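Side-chain contacts in carbohydrate oxidase (Microdochium nivale, PDB 3RJA), which oxidises the C1 hydroxyl of mono-, oligo- and polysaccharides to the lactone, passing the electrons to molecular oxygen to give hydrogen peroxide: residues 211-216 with 299-304; 218-221 with 225-228; 249-252 with 256-259; 335-340 with 353-358. One frame throughout, in Å; residues are numbered along the deposited sequence. Where two conformers were deposited one is given.

From the N terminus, contact 1 opens first: strand 211-217 meets the end of helix 295-301 and closes a loop of 82 intervening residues. Contacts 2 and 3 both nest inside it. Contact 2 closes the short turn from residues 218-221 into helix 223-239; contact 3 then closes the hairpin of strands 245-251 and 258-264. Contact 4 follows in series, setting helix 332-345 on strand 352-359. The eight-stranded antiparallel sheet unites contacts 1, 3 and 4: strand 211-217 neighbours 258-264, and 245-251 neighbours 352-359. Contact 2 joins them by packing, Trp220 on Pro257 of contact 3, Ala226 and Leu227 on Val338 of contact 4. Contacts 1, 3 and 4 all reach the bound disaccharide analogue.

Contact 1. Residues 211-216 with 299-304; sequences LTRFGV and VLSYSN. With ABL ((2R,3R,4R,5R)-4,5-dihydroxy-2-(hydroxymethyl)-6-oxopiperidin-3-yl beta-D-glucopyranoside), chain G.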
# COMPACT_ATOMS: atom_id res chain seq x y z
N LEU A 211 15.69 13.64 -12.45
CA LEU A 211 14.42 12.94 -12.65
C LEU A 211 13.52 13.80 -13.51
O LEU A 211 13.58 15.05 -13.46
CB LEU A 211 13.71 12.68 -11.32
CG LEU A 211 14.39 11.76 -10.30
CD1 LEU A 211 13.79 11.91 -8.91
CD2 LEU A 211 14.46 10.27 -10.76
N THR A 212 12.69 13.13 -14.30
CA THR A 212 11.74 13.83 -15.13
C THR A 212 10.31 13.34 -14.87
O THR A 212 9.98 12.14 -15.04
CB THR A 212 12.06 13.63 -16.63
OG1 THR A 212 13.35 14.17 -16.90
CG2 THR A 212 11.05 14.34 -17.49
N ARG A 213 9.46 14.26 -14.47
CA ARG A 213 8.04 13.98 -14.39
C ARG A 213 7.44 14.18 -15.77
O ARG A 213 7.72 15.16 -16.44
CB ARG A 213 7.35 14.91 -13.41
CG ARG A 213 5.83 14.82 -13.52
CD ARG A 213 5.17 15.43 -12.29
NE ARG A 213 3.74 15.18 -12.38
CZ ARG A 213 2.88 15.30 -11.38
NH1 ARG A 213 3.30 15.66 -10.17
NH2 ARG A 213 1.60 15.04 -11.59
N PHE A 214 6.60 13.23 -16.17
CA PHE A 214 5.98 13.31 -17.47
C PHE A 214 4.51 12.97 -17.40
O PHE A 214 4.03 12.41 -16.40
CB PHE A 214 6.74 12.44 -18.49
CG PHE A 214 6.69 10.97 -18.20
CD1 PHE A 214 5.67 10.17 -18.73
CD2 PHE A 214 7.68 10.37 -17.44
CE1 PHE A 214 5.65 8.79 -18.52
CE2 PHE A 214 7.66 9.01 -17.20
CZ PHE A 214 6.64 8.21 -17.73
N GLY A 215 3.80 13.32 -18.47
CA GLY A 215 2.36 13.17 -18.51
C GLY A 215 1.87 13.22 -19.95
O GLY A 215 2.47 13.92 -20.79
N VAL A 216 0.81 12.45 -20.23
CA VAL A 216 0.17 12.43 -21.55
C VAL A 216 -1.35 12.45 -21.38
O VAL A 216 -1.91 11.53 -20.79
CB VAL A 216 0.55 11.14 -22.37
CG1 VAL A 216 -0.14 11.16 -23.73
CG2 VAL A 216 2.08 11.02 -22.52
N VAL A 299 9.23 13.80 -4.54
CA VAL A 299 8.35 13.44 -3.41
C VAL A 299 7.21 14.45 -3.21
O VAL A 299 6.03 14.06 -3.06
CB VAL A 299 9.13 13.23 -2.10
CG1 VAL A 299 8.18 12.63 -0.99
CG2 VAL A 299 10.28 12.29 -2.33
N LEU A 300 7.55 15.74 -3.22
CA LEU A 300 6.55 16.80 -3.11
C LEU A 300 5.61 16.77 -4.31
O LEU A 300 4.37 16.90 -4.17
CB LEU A 300 7.23 18.19 -3.01
CG LEU A 300 6.29 19.40 -2.82
CD1 LEU A 300 5.33 19.15 -1.63
CD2 LEU A 300 7.10 20.72 -2.65
N SER A 301 6.20 16.62 -5.50
CA SER A 301 5.42 16.73 -6.75
C SER A 301 4.21 15.79 -6.83
O SER A 301 3.19 16.20 -7.32
CB SER A 301 6.31 16.49 -7.96
OG SER A 301 5.59 16.77 -9.13
N TYR A 302 4.35 14.55 -6.35
CA TYR A 302 3.25 13.56 -6.46
C TYR A 302 2.46 13.38 -5.15
O TYR A 302 1.62 12.49 -5.06
CB TYR A 302 3.78 12.21 -7.01
CG TYR A 302 3.76 12.09 -8.54
CD1 TYR A 302 2.58 12.22 -9.26
CD2 TYR A 302 4.93 11.84 -9.25
CE1 TYR A 302 2.56 12.10 -10.65
CE2 TYR A 302 4.93 11.74 -10.63
CZ TYR A 302 3.74 11.86 -11.33
OH TYR A 302 3.74 11.74 -12.71
N SER A 303 2.71 14.25 -4.16
CA SER A 303 2.13 14.10 -2.82
C SER A 303 0.67 14.55 -2.67
O SER A 303 -0.04 14.09 -1.74
CB SER A 303 2.97 14.89 -1.79
OG SER A 303 2.86 16.29 -2.03
N ASN A 304 0.25 15.48 -3.54
CA ASN A 304 -1.06 16.12 -3.45
C ASN A 304 -1.20 17.04 -2.23
O ASN A 304 -2.32 17.34 -1.83
CB ASN A 304 -2.20 15.09 -3.47
CG ASN A 304 -2.37 14.44 -4.82
OD1 ASN A 304 -2.25 15.11 -5.85
ND2 ASN A 304 -2.63 13.13 -4.84
C1A ABL G . -3.35 5.57 -3.59
O1A ABL G . -2.85 4.44 -3.43
C2A ABL G . -2.96 6.45 -4.80
O2A ABL G . -1.59 6.18 -5.10
C3A ABL G . -3.18 7.96 -4.57
O3A ABL G . -3.09 8.60 -5.86
C4A ABL G . -4.58 8.19 -4.02
O1 ABL G . -4.85 9.60 -3.83
C5A ABL G . -4.71 7.47 -2.64
N5 ABL G . -4.26 6.05 -2.71
C6A ABL G . -6.18 7.42 -2.13
O6A ABL G . -6.28 7.35 -0.69
C1 ABL G . -5.62 10.32 -4.84
C2 ABL G . -6.32 11.55 -4.21
O2 ABL G . -7.18 11.09 -3.16
C3 ABL G . -7.09 12.31 -5.30
O3 ABL G . -7.74 13.46 -4.77
C4 ABL G . -6.11 12.66 -6.46
O4 ABL G . -6.75 13.38 -7.50
C5 ABL G . -5.48 11.38 -7.02
O5 ABL G . -4.80 10.70 -5.94
C6 ABL G . -4.54 11.65 -8.20
O6 ABL G . -3.54 12.58 -7.93
O HOH W 1 2.26 13.78 -14.68
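Arg213 reaches out from its strand and grips the end of a helix in two ways. At the edge of the guanidinium, NH1 donates to Ser301 OG at 2.7 Å, only 10° out of the guanidinium plane, and makes a weak second bond to Ser301 O at 2.9 Å. Over one face lies the Tyr302 ring, in the conformer described: the planes are 20° apart, and Arg213 CZ stands 3.7 Å from the ring centroid, a stacked cation-pi pair. The arm is extended from CG to NE, with CG anti to the backbone N (chi1 169°), which carries the charge this far from the strand. A water at the guanidinium edge accepts from Arg213 NE at 3.1 Å and donates to Phe214 O and Tyr302 OH. A leucine in place of Arg213 offers Ser301 OG and the Tyr302 face no guanidinium, and would probably hold the helix end less firmly. In the second shell, Tyr302 OH bonds to Gly261 O and the ring also stacks with Phe148; two residues on, Asn304 ND2 donates to O6 of the substrate analogue. The contact thus bridges the end of helix 295-301 to strand 211-217, which lies between strands 286-293 and 258-264.

Contact 2. Residues 218-221 with 225-228; sequences LNWK and SALK. With NAG (2-acetamido-2-deoxy-beta-D-glucopyranose), chain C.
With CG opposite the carbonyl carbon (chi1 -59°) and chi2 at -20°, the Trp220 indole is laid against the backbone of the helix at Ser225 and Ala226. The touch is made by the face of the ring. Ala226 CA sits 3.5 Å above the ring plane of Trp220, offset toward the rim, and the closest ring atom, Trp220 CE3, is 3.8 Å from Ala226 CA. Ala226 CB adds an apolar contact to the same CE3 at 4.0 Å. Ser225 O lies over the same face, nearer the pyrrole side, where Trp220 CD1 is 4.0 Å away. Across the ring, on the opposite face, Leu218 CD1 stands 3.5 Å from the plane of Trp220, so the indole is clasped between its own segment and the helix. This is the short loop joining strand 211-217 to helix 223-239, the first half of a split beta-alpha-beta crossover, in which helix 223-239 links strands 211-217 and 245-251, with 258-264 between them; Trp220 also packs on Ile249 of strand 245-251. No direct hydrogen bond crosses between the segments. Instead a water donates to Asn219 O at 3.2 Å and lies 2.7 Å from Ser225 OG in the conformer described. Asn222, whose OD1 accepts from Ser225 N, begins an Asn-Lys-Thr sequence, consistent with its carrying the N-acetylglucosamine that lies near Ser225 OG. On the other flank, Lys221 NZ makes a weak bond to Asn219 OD1, whereas Asn219 ND2 donates to Gly284 O.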
# COMPACT_ATOMS: atom_id res chain seq x y z
N LEU A 218 -4.57 11.54 -22.82
CA LEU A 218 -4.75 10.48 -23.81
C LEU A 218 -5.79 10.84 -24.86
O LEU A 218 -5.67 10.43 -26.01
CB LEU A 218 -5.11 9.14 -23.15
CG LEU A 218 -3.94 8.59 -22.31
CD1 LEU A 218 -4.42 7.51 -21.33
CD2 LEU A 218 -2.85 8.06 -23.27
N ASN A 219 -6.80 11.59 -24.44
CA ASN A 219 -8.00 11.88 -25.23
C ASN A 219 -8.71 10.66 -25.85
O ASN A 219 -9.05 10.69 -27.02
CB ASN A 219 -7.71 12.96 -26.28
CG ASN A 219 -7.31 14.27 -25.64
OD1 ASN A 219 -8.01 14.76 -24.76
ND2 ASN A 219 -6.18 14.82 -26.04
N TRP A 220 -8.94 9.62 -25.04
CA TRP A 220 -9.77 8.48 -25.46
C TRP A 220 -11.25 8.85 -25.29
O TRP A 220 -11.79 8.79 -24.17
CB TRP A 220 -9.42 7.21 -24.66
CG TRP A 220 -7.99 6.77 -24.78
CD1 TRP A 220 -7.10 7.11 -25.76
CD2 TRP A 220 -7.28 5.92 -23.87
NE1 TRP A 220 -5.88 6.52 -25.53
CE2 TRP A 220 -5.96 5.77 -24.38
CE3 TRP A 220 -7.63 5.24 -22.69
CZ2 TRP A 220 -4.99 4.98 -23.74
CZ3 TRP A 220 -6.67 4.46 -22.06
CH2 TRP A 220 -5.36 4.34 -22.58
N LYS A 221 -11.89 9.26 -26.38
CA LYS A 221 -13.27 9.77 -26.35
C LYS A 221 -14.30 8.67 -26.52
O LYS A 221 -15.48 8.91 -26.35
CB LYS A 221 -13.50 10.83 -27.44
CG LYS A 221 -12.53 12.04 -27.42
CD LYS A 221 -12.44 12.64 -26.02
CE LYS A 221 -11.75 13.98 -26.03
NZ LYS A 221 -11.37 14.35 -24.64
N SER A 225 -11.10 3.75 -29.09
CA SER A 225 -9.82 4.38 -28.76
C SER A 225 -9.26 3.86 -27.43
O SER A 225 -8.04 3.57 -27.32
CB SER A 225 -9.99 5.91 -28.70
OG SER A 225 -10.52 6.43 -29.91
N ALA A 226 -10.12 3.72 -26.42
CA ALA A 226 -9.69 3.23 -25.10
C ALA A 226 -9.19 1.78 -25.17
O ALA A 226 -8.20 1.43 -24.52
CB ALA A 226 -10.83 3.35 -24.09
N LEU A 227 -9.87 0.96 -25.96
CA LEU A 227 -9.52 -0.44 -26.16
C LEU A 227 -8.14 -0.56 -26.84
O LEU A 227 -7.28 -1.32 -26.38
CB LEU A 227 -10.59 -1.06 -27.06
CG LEU A 227 -11.22 -2.45 -26.92
CD1 LEU A 227 -11.45 -2.88 -25.50
CD2 LEU A 227 -12.54 -2.46 -27.73
N LYS A 228 -7.94 0.23 -27.90
CA LYS A 228 -6.65 0.26 -28.60
C LYS A 228 -5.53 0.86 -27.75
O LYS A 228 -4.39 0.46 -27.88
CB LYS A 228 -6.74 1.05 -29.91
CG LYS A 228 -7.56 0.41 -31.04
CD LYS A 228 -7.44 1.27 -32.33
CE LYS A 228 -8.73 1.35 -33.18
NZ LYS A 228 -9.23 0.02 -33.66
C1 NAG C . -13.77 7.10 -31.74
C2 NAG C . -14.67 7.01 -32.96
C3 NAG C . -13.80 6.73 -34.17
C4 NAG C . -12.75 7.82 -34.27
C5 NAG C . -12.06 8.13 -32.94
C6 NAG C . -11.35 9.47 -33.05
C7 NAG C . -15.59 4.77 -33.32
C8 NAG C . -16.75 3.85 -33.11
N2 NAG C . -15.72 6.01 -32.83
O3 NAG C . -14.57 6.70 -35.35
O4 NAG C . -11.82 7.38 -35.23
O5 NAG C . -12.97 8.24 -31.86
O6 NAG C . -11.78 10.08 -34.24
O7 NAG C . -14.58 4.39 -33.91
O HOH W 2 -10.08 9.13 -29.63

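Contact 3. Residues 249-252 with 256-259; sequences IGDY and NPGI. With ABL ((2R,3R,4R,5R)-4,5-dihydroxy-2-(hydroxymethyl)-6-oxopiperidin-3-yl beta-D-glucopyranoside), chain G.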
# COMPACT_ATOMS: atom_id res chain seq x y z
N ILE A 249 -1.74 4.55 -16.06
CA ILE A 249 -2.89 5.24 -16.64
C ILE A 249 -3.81 5.56 -15.47
O ILE A 249 -4.08 4.69 -14.63
CB ILE A 249 -3.70 4.38 -17.63
CG1 ILE A 249 -2.83 3.88 -18.79
CG2 ILE A 249 -4.94 5.14 -18.17
CD1 ILE A 249 -3.37 2.61 -19.48
N GLY A 250 -4.29 6.80 -15.41
CA GLY A 250 -5.22 7.21 -14.37
C GLY A 250 -6.30 8.06 -14.99
O GLY A 250 -6.04 8.77 -15.96
N ASP A 251 -7.52 7.97 -14.46
CA ASP A 251 -8.61 8.87 -14.82
C ASP A 251 -9.29 9.38 -13.56
O ASP A 251 -9.90 8.60 -12.82
CB ASP A 251 -9.62 8.15 -15.70
CG ASP A 251 -10.65 9.11 -16.33
OD1 ASP A 251 -10.62 10.35 -16.06
OD2 ASP A 251 -11.49 8.59 -17.10
N TYR A 252 -9.16 10.69 -13.33
CA TYR A 252 -9.77 11.41 -12.22
C TYR A 252 -10.89 12.36 -12.71
O TYR A 252 -11.45 13.12 -11.92
CB TYR A 252 -8.70 12.21 -11.46
CG TYR A 252 -7.44 11.38 -11.29
CD1 TYR A 252 -7.38 10.36 -10.33
CD2 TYR A 252 -6.34 11.56 -12.14
CE1 TYR A 252 -6.27 9.55 -10.20
CE2 TYR A 252 -5.21 10.75 -12.01
CZ TYR A 252 -5.19 9.76 -11.03
OH TYR A 252 -4.10 8.95 -10.87
N ASN A 256 -11.45 11.50 -18.71
CA ASN A 256 -10.25 12.23 -19.13
C ASN A 256 -8.97 11.45 -18.76
O ASN A 256 -8.12 11.96 -18.02
CB ASN A 256 -10.23 13.64 -18.51
CG ASN A 256 -9.18 14.56 -19.14
OD1 ASN A 256 -8.80 14.41 -20.31
ND2 ASN A 256 -8.71 15.53 -18.36
N PRO A 257 -8.81 10.22 -19.29
CA PRO A 257 -7.61 9.47 -18.88
C PRO A 257 -6.26 10.12 -19.28
O PRO A 257 -6.14 10.83 -20.31
CB PRO A 257 -7.78 8.12 -19.59
CG PRO A 257 -8.63 8.40 -20.78
CD PRO A 257 -9.60 9.49 -20.32
N GLY A 258 -5.24 9.88 -18.47
CA GLY A 258 -3.92 10.37 -18.77
C GLY A 258 -2.89 9.34 -18.36
O GLY A 258 -3.16 8.51 -17.50
N ILE A 259 -1.73 9.37 -18.99
CA ILE A 259 -0.56 8.70 -18.44
C ILE A 259 0.13 9.68 -17.48
O ILE A 259 0.35 10.84 -17.83
CB ILE A 259 0.40 8.24 -19.56
CG1 ILE A 259 -0.19 7.01 -20.29
CG2 ILE A 259 1.79 7.99 -19.01
CD1 ILE A 259 0.56 6.61 -21.62
C1A ABL G . -3.35 5.57 -3.59
O1A ABL G . -2.85 4.44 -3.43
C2A ABL G . -2.96 6.45 -4.80
O2A ABL G . -1.59 6.18 -5.10
C3A ABL G . -3.18 7.96 -4.57
O3A ABL G . -3.09 8.60 -5.86
C4A ABL G . -4.58 8.19 -4.02
O1 ABL G . -4.85 9.60 -3.83
C5A ABL G . -4.71 7.47 -2.64
N5 ABL G . -4.26 6.05 -2.71
C6A ABL G . -6.18 7.42 -2.13
O6A ABL G . -6.28 7.35 -0.69
C1 ABL G . -5.62 10.32 -4.84
C2 ABL G . -6.32 11.55 -4.21
O2 ABL G . -7.18 11.09 -3.16
C3 ABL G . -7.09 12.31 -5.30
O3 ABL G . -7.74 13.46 -4.77
C4 ABL G . -6.11 12.66 -6.46
O4 ABL G . -6.75 13.38 -7.50
C5 ABL G . -5.48 11.38 -7.02
O5 ABL G . -4.80 10.70 -5.94
C6 ABL G . -4.54 11.65 -8.20
O6 ABL G . -3.54 12.58 -7.93
O HOH W 3 -7.82 12.35 -15.27
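Gly250 and Gly258 form an antiparallel hydrogen-bonded pair whose two N-H...O bonds, both 2.9 Å (Gly250 N to Gly258 O and Gly258 N to Gly250 O), run almost straight at 168° and 163°. The neighbouring non-hydrogen-bonded pair, Ile249 with Ile259, brings the two CG1 atoms within 4.4 Å of each other on one face of the sheet. Ile249 CG2 also lies against Pro257 CB, in the same apolar cluster that Leu218 and Trp220 join.

Beyond the glycines Asp251 takes over. Its CG is anti to the backbone N (chi1 -169°), which turns the carboxylate back over the start of the second segment, where OD1 accepts from Asn256 N at 3.0 Å on the syn side, though well out of the carboxylate plane. Gly253 N also donates to OD1, and OD2 accepts from Gly255 N and from Tyr341 OH, so the whole carboxylate is engaged. With an alanine in place of Asp251 the three amides and the Tyr341 hydroxyl lose their carboxylate, and the turn is likely to shift. A water adds one more bridge, accepting from Tyr252 N and donating to Asn256 O at 2.8 Å.

Tyr252 folds back, its OH bonded to Glu260 and so close to Gly250 that a beta carbon there would clash with it. One face of its ring meets the substrate analogue, with Tyr252 CE1 3.4 Å from C6 of the sugar. The arrangement is a beta hairpin whose turn is tied by an aspartate, and which presents Tyr252 as a wall of the saccharide pocket.

Contact 4. Residues 335-340 with 353-358; sequences KNFVDY and WFYQLD. With ABL ((2R,3R,4R,5R)-4,5-dihydroxy-2-(hydroxymethyl)-6-oxopiperidin-3-yl beta-D-glucopyranoside), chain G.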
# COMPACT_ATOMS: atom_id res chain seq x y z
N LYS A 335 -12.22 -5.61 -22.89
CA LYS A 335 -13.49 -5.32 -23.56
C LYS A 335 -14.56 -5.01 -22.52
O LYS A 335 -15.25 -4.01 -22.63
CB LYS A 335 -13.92 -6.49 -24.47
CG LYS A 335 -15.10 -6.12 -25.42
CD LYS A 335 -15.68 -7.38 -26.13
CE LYS A 335 -14.55 -8.31 -26.64
NZ LYS A 335 -15.02 -9.53 -27.37
N ASN A 336 -14.67 -5.87 -21.50
CA ASN A 336 -15.69 -5.70 -20.46
C ASN A 336 -15.35 -4.47 -19.63
O ASN A 336 -16.23 -3.71 -19.28
CB ASN A 336 -15.75 -6.93 -19.53
CG ASN A 336 -16.18 -8.19 -20.25
OD1 ASN A 336 -16.70 -8.11 -21.36
ND2 ASN A 336 -15.97 -9.36 -19.63
N PHE A 337 -14.06 -4.27 -19.35
CA PHE A 337 -13.62 -3.11 -18.57
C PHE A 337 -14.06 -1.80 -19.23
O PHE A 337 -14.64 -0.93 -18.59
CB PHE A 337 -12.10 -3.14 -18.37
CG PHE A 337 -11.56 -1.94 -17.63
CD1 PHE A 337 -11.22 -0.77 -18.31
CD2 PHE A 337 -11.39 -1.99 -16.26
CE1 PHE A 337 -10.71 0.35 -17.63
CE2 PHE A 337 -10.88 -0.87 -15.57
CZ PHE A 337 -10.54 0.29 -16.26
N VAL A 338 -13.76 -1.67 -20.52
CA VAL A 338 -14.08 -0.48 -21.31
C VAL A 338 -15.60 -0.27 -21.52
O VAL A 338 -16.07 0.87 -21.51
CB VAL A 338 -13.28 -0.47 -22.63
CG1 VAL A 338 -13.74 0.65 -23.57
CG2 VAL A 338 -11.75 -0.31 -22.32
N ASP A 339 -16.36 -1.37 -21.70
CA ASP A 339 -17.83 -1.31 -21.76
C ASP A 339 -18.41 -0.61 -20.51
O ASP A 339 -19.17 0.36 -20.61
CB ASP A 339 -18.44 -2.72 -21.92
CG ASP A 339 -18.41 -3.22 -23.39
OD1 ASP A 339 -18.19 -2.43 -24.33
OD2 ASP A 339 -18.63 -4.42 -23.59
N TYR A 340 -17.98 -1.08 -19.33
CA TYR A 340 -18.40 -0.53 -18.04
C TYR A 340 -17.91 0.90 -17.87
O TYR A 340 -18.65 1.77 -17.43
CB TYR A 340 -17.82 -1.42 -16.92
CG TYR A 340 -18.54 -1.33 -15.59
CD1 TYR A 340 -18.18 -0.38 -14.64
CD2 TYR A 340 -19.58 -2.21 -15.29
CE1 TYR A 340 -18.85 -0.31 -13.40
CE2 TYR A 340 -20.23 -2.18 -14.07
CZ TYR A 340 -19.86 -1.22 -13.13
OH TYR A 340 -20.53 -1.18 -11.93
N TRP A 353 -14.76 9.57 -8.31
CA TRP A 353 -14.19 8.23 -8.42
C TRP A 353 -12.97 8.31 -9.31
O TRP A 353 -12.87 9.23 -10.14
CB TRP A 353 -15.20 7.18 -8.94
CG TRP A 353 -15.74 7.44 -10.35
CD1 TRP A 353 -16.96 8.00 -10.68
CD2 TRP A 353 -15.09 7.15 -11.60
NE1 TRP A 353 -17.10 8.08 -12.04
CE2 TRP A 353 -15.96 7.58 -12.64
CE3 TRP A 353 -13.84 6.59 -11.95
CZ2 TRP A 353 -15.65 7.44 -14.01
CZ3 TRP A 353 -13.51 6.47 -13.31
CH2 TRP A 353 -14.41 6.91 -14.33
N PHE A 354 -12.06 7.35 -9.14
CA PHE A 354 -10.97 7.14 -10.08
C PHE A 354 -10.59 5.65 -10.22
O PHE A 354 -10.96 4.81 -9.37
CB PHE A 354 -9.75 8.01 -9.72
CG PHE A 354 -9.03 7.58 -8.47
CD1 PHE A 354 -8.16 6.48 -8.50
CD2 PHE A 354 -9.18 8.30 -7.28
CE1 PHE A 354 -7.46 6.09 -7.33
CE2 PHE A 354 -8.49 7.94 -6.12
CZ PHE A 354 -7.63 6.82 -6.15
N TYR A 355 -9.89 5.32 -11.30
CA TYR A 355 -9.11 4.07 -11.35
C TYR A 355 -7.66 4.47 -11.66
O TYR A 355 -7.40 5.53 -12.23
CB TYR A 355 -9.63 3.10 -12.42
CG TYR A 355 -9.44 3.62 -13.83
CD1 TYR A 355 -8.22 3.49 -14.48
CD2 TYR A 355 -10.49 4.27 -14.52
CE1 TYR A 355 -8.04 3.96 -15.77
CE2 TYR A 355 -10.33 4.75 -15.80
CZ TYR A 355 -9.10 4.59 -16.42
OH TYR A 355 -8.88 5.06 -17.69
N GLN A 356 -6.72 3.62 -11.27
CA GLN A 356 -5.32 3.72 -11.68
C GLN A 356 -4.91 2.37 -12.19
O GLN A 356 -5.13 1.35 -11.51
CB GLN A 356 -4.42 4.16 -10.53
CG GLN A 356 -4.80 5.51 -9.99
CD GLN A 356 -4.10 5.89 -8.71
OE1 GLN A 356 -3.76 7.06 -8.49
NE2 GLN A 356 -3.90 4.91 -7.85
N LEU A 357 -4.34 2.34 -13.39
CA LEU A 357 -3.74 1.15 -13.95
C LEU A 357 -2.22 1.31 -13.91
O LEU A 357 -1.61 1.93 -14.82
CB LEU A 357 -4.23 0.91 -15.38
CG LEU A 357 -5.75 0.98 -15.71
CD1 LEU A 357 -6.02 0.63 -17.19
CD2 LEU A 357 -6.62 0.12 -14.84
N ASP A 358 -1.64 0.77 -12.83
CA ASP A 358 -0.20 0.87 -12.59
C ASP A 358 0.59 -0.21 -13.31
O ASP A 358 0.25 -1.38 -13.25
CB ASP A 358 0.10 0.85 -11.09
CG ASP A 358 -0.21 2.17 -10.43
OD1 ASP A 358 -1.41 2.44 -10.20
OD2 ASP A 358 0.73 2.98 -10.20
C1A ABL G . -3.35 5.57 -3.59
O1A ABL G . -2.85 4.44 -3.43
C2A ABL G . -2.96 6.45 -4.80
O2A ABL G . -1.59 6.18 -5.10
C3A ABL G . -3.18 7.96 -4.57
O3A ABL G . -3.09 8.60 -5.86
C4A ABL G . -4.58 8.19 -4.02
O1 ABL G . -4.85 9.60 -3.83
C5A ABL G . -4.71 7.47 -2.64
N5 ABL G . -4.26 6.05 -2.71
C6A ABL G . -6.18 7.42 -2.13
O6A ABL G . -6.28 7.35 -0.69
C1 ABL G . -5.62 10.32 -4.84
C2 ABL G . -6.32 11.55 -4.21
O2 ABL G . -7.18 11.09 -3.16
C3 ABL G . -7.09 12.31 -5.30
O3 ABL G . -7.74 13.46 -4.77
C4 ABL G . -6.11 12.66 -6.46
O4 ABL G . -6.75 13.38 -7.50
C5 ABL G . -5.48 11.38 -7.02
O5 ABL G . -4.80 10.70 -5.94
C6 ABL G . -4.54 11.65 -8.20
O6 ABL G . -3.54 12.58 -7.93
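Phe337 points its edge at the face of Tyr355, a T-shaped pair that sets helix 332-345 against strand 352-359 of the large antiparallel sheet. The ring planes are 86° apart, the centroids 5.5 Å apart, and Phe337 CZ stands 4.2 Å above the plane of Tyr355, over its centre. The same CZ meets Leu357 CD2 at 4.2 Å, so one ring tip is received by two residues spaced two apart on the strand. Phe337 gets there with CG anti to its backbone nitrogen (chi1 177°), the ring reaching straight off the helix; the backbones stay well apart, the nearest alpha carbons, Phe337 CA and Tyr355 CA, being 11.1 Å from each other.

This buried core is small, and the outward side of the helix is polar instead: Lys335, exposed, pairs with Asp332, and Asp339 with Lys223. Val338, on the same helix, takes no part in the strand contact and packs on Ala226 and Leu227 of helix 223-239. The strand likewise has two characters. Tyr355 and Leu357 look to the helix, whereas Phe354 and Gln356 face the saccharide pocket. There Phe354 stacks with Tyr389 of the adjoining strand, and Phe354 CE2 comes within 3.9 Å of the analogue's C1.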